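Local coordinates for protein glutamate racemase (PDB 2DWU) that belongs to the Asp/Glu/hydantoin racemase family and holds D-glutamic acid in a pocket between its two alpha/beta domains, at residues G11-G16 against L73-N78. Numbering follows the deposited sequence.
Sequences GVLDSG and LVVACN. With DGL (D-glutamic acid), chain H.
L13 and V75 lie side by side on one face of a parallel sheet, L13 CD1 meeting V75 CG1 at 3.9 Å, while the L13 side chain runs aslant to that of L73, its CD2 meeting L73 CD1. With its CG held between the backbone N and the carbonyl carbon (chi1 62°), L13 brings both methyls close to the neighbouring strand. Helix 51-65 covers the two leucines, and V75 packs on helix 78-91. G11 has no side chain, and L73 CD1 lies over its backbone, 3.6 Å from G11 O, close to where a side chain would start. On the opposite face the slimmer V12 and V74 pack together, and V12 CG1 touches the small A76 CB at 3.7 Å.

Between these faces the backbones pair in parallel register. V74 N donates to G11 O (2.8 Å) and L13 N to V74 O, both bonds fairly straight at 163°. A76 N to L13 O is more bent, at 142°, where segment 73-78 leaves the sheet.

Beyond it the side chains turn polar. D14 OD2 accepts G16 N from above the carboxylate plane, closing an Asx turn, and takes G19 N; these two bonds fix the carboxylate, whose OD1 lies 3.1 Å from C77 CB and forms a weak bond with the D-glutamic acid nitrogen. S15 OG donates to ligand OE2 at 2.6 Å. C77, its SG anti to the backbone N, caps the helix that follows and sets the sulfur 3.3 Å from ligand N. N78 grips OXT twice, through backbone N and ND2.

This side of the pocket thus forms at the C-terminal ends of two adjacent parallel strands, a usual location in alpha/beta folds. S15 binds one carboxylate, N78 the other, D14 OD1 faces the nitrogen, and T79, Y46, G47 and T189 add bonds.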
loop_
_atom_site.group_PDB
_atom_site.type_symbol
_atom_site.label_atom_id
_atom_site.label_comp_id
_atom_site.label_asym_id
_atom_site.label_seq_id
_atom_site.Cartn_x
_atom_site.Cartn_y
_atom_site.Cartn_z
ATOM N N GLY B 11 -7.399 9.605 -15.468
ATOM C CA GLY B 11 -7.560 11.056 -15.406
ATOM C C GLY B 11 -6.952 11.522 -14.089
ATOM O O GLY B 11 -7.125 10.845 -13.080
ATOM N N VAL B 12 -6.209 12.627 -14.106
ATOM C CA VAL B 12 -5.607 13.167 -12.866
ATOM C C VAL B 12 -5.947 14.651 -12.810
ATOM O O VAL B 12 -5.708 15.380 -13.784
ATOM C CB VAL B 12 -4.054 12.998 -12.858
ATOM C CG1 VAL B 12 -3.474 13.535 -11.535
ATOM C CG2 VAL B 12 -3.670 11.523 -13.029
ATOM N N LEU B 13 -6.534 15.110 -11.703
ATOM C CA LEU B 13 -6.838 16.536 -11.600
ATOM C C LEU B 13 -6.175 17.132 -10.357
ATOM O O LEU B 13 -5.961 16.452 -9.339
ATOM C CB LEU B 13 -8.359 16.793 -11.623
ATOM C CG LEU B 13 -9.254 16.228 -10.519
ATOM C CD1 LEU B 13 -9.136 17.087 -9.219
ATOM C CD2 LEU B 13 -10.720 16.264 -11.009
ATOM N N ASP B 14 -5.822 18.403 -10.474
ATOM C CA ASP B 14 -5.140 19.102 -9.397
ATOM C C ASP B 14 -5.420 20.582 -9.551
ATOM O O ASP B 14 -5.897 21.021 -10.586
ATOM C CB ASP B 14 -3.629 18.849 -9.509
ATOM C CG ASP B 14 -2.853 19.553 -8.399
ATOM O OD1 ASP B 14 -3.199 19.342 -7.214
ATOM O OD2 ASP B 14 -1.919 20.331 -8.689
ATOM N N SER B 15 -5.114 21.352 -8.520
ATOM C CA SER B 15 -5.300 22.781 -8.603
ATOM C C SER B 15 -4.235 23.459 -9.472
ATOM O O SER B 15 -4.427 24.609 -9.860
ATOM C CB SER B 15 -5.262 23.384 -7.198
ATOM O OG SER B 15 -3.960 23.288 -6.627
ATOM N N GLY B 16 -3.128 22.767 -9.780
ATOM C CA GLY B 16 -2.072 23.376 -10.574
ATOM C C GLY B 16 -0.938 22.450 -10.953
ATOM O O GLY B 16 -1.171 21.421 -11.597
ATOM N N LEU B 73 -10.242 7.961 -12.025
ATOM C CA LEU B 73 -9.949 9.362 -11.776
ATOM C C LEU B 73 -9.146 9.473 -10.481
ATOM O O LEU B 73 -9.513 8.880 -9.466
ATOM C CB LEU B 73 -11.260 10.161 -11.616
ATOM C CG LEU B 73 -11.053 11.622 -11.167
ATOM C CD1 LEU B 73 -10.251 12.403 -12.229
ATOM C CD2 LEU B 73 -12.419 12.248 -10.937
ATOM N N VAL B 74 -8.048 10.223 -10.532
ATOM C CA VAL B 74 -7.241 10.476 -9.324
ATOM C C VAL B 74 -7.354 11.972 -9.002
ATOM O O VAL B 74 -7.099 12.840 -9.859
ATOM C CB VAL B 74 -5.757 10.138 -9.543
ATOM C CG1 VAL B 74 -4.923 10.566 -8.307
ATOM C CG2 VAL B 74 -5.606 8.627 -9.772
ATOM N N VAL B 75 -7.767 12.262 -7.767
ATOM C CA VAL B 75 -7.858 13.646 -7.287
ATOM C C VAL B 75 -6.514 13.792 -6.596
ATOM O O VAL B 75 -6.305 13.367 -5.471
ATOM C CB VAL B 75 -9.016 13.830 -6.274
ATOM C CG1 VAL B 75 -9.062 15.304 -5.791
ATOM C CG2 VAL B 75 -10.310 13.500 -6.953
ATOM N N ALA B 76 -5.581 14.369 -7.330
ATOM C CA ALA B 76 -4.222 14.519 -6.839
ATOM C C ALA B 76 -4.042 15.604 -5.780
ATOM O O ALA B 76 -3.060 15.588 -5.010
ATOM C CB ALA B 76 -3.293 14.795 -8.035
ATOM N N CYS B 77 -4.966 16.551 -5.766
ATOM C CA CYS B 77 -4.925 17.689 -4.843
ATOM C C CYS B 77 -5.577 17.323 -3.510
ATOM O O CYS B 77 -6.732 16.922 -3.495
ATOM C CB CYS B 77 -5.688 18.847 -5.494
ATOM S SG CYS B 77 -5.797 20.337 -4.504
ATOM N N ASN B 78 -4.832 17.462 -2.405
ATOM C CA ASN B 78 -5.390 17.128 -1.098
ATOM C C ASN B 78 -6.544 18.062 -0.741
ATOM O O ASN B 78 -7.514 17.620 -0.123
ATOM C CB ASN B 78 -4.294 17.198 -0.007
ATOM C CG ASN B 78 -3.168 16.195 -0.251
ATOM O OD1 ASN B 78 -3.042 15.140 0.450
ATOM N ND2 ASN B 78 -2.329 16.498 -1.200
HETATM N N DGL H . -2.543 21.082 -4.555
HETATM C CA DGL H . -2.891 21.707 -3.241
HETATM C C DGL H . -3.018 20.659 -2.192
HETATM O O DGL H . -3.584 20.867 -1.126
HETATM C CB DGL H . -1.803 22.726 -2.835
HETATM C CG DGL H . -2.037 24.014 -3.661
HETATM C CD DGL H . -3.322 24.700 -3.443
HETATM O OE1 DGL H . -3.605 25.314 -2.412
HETATM O OE2 DGL H . -4.190 24.612 -4.424
HETATM O OXT DGL H . -2.507 19.488 -2.459
#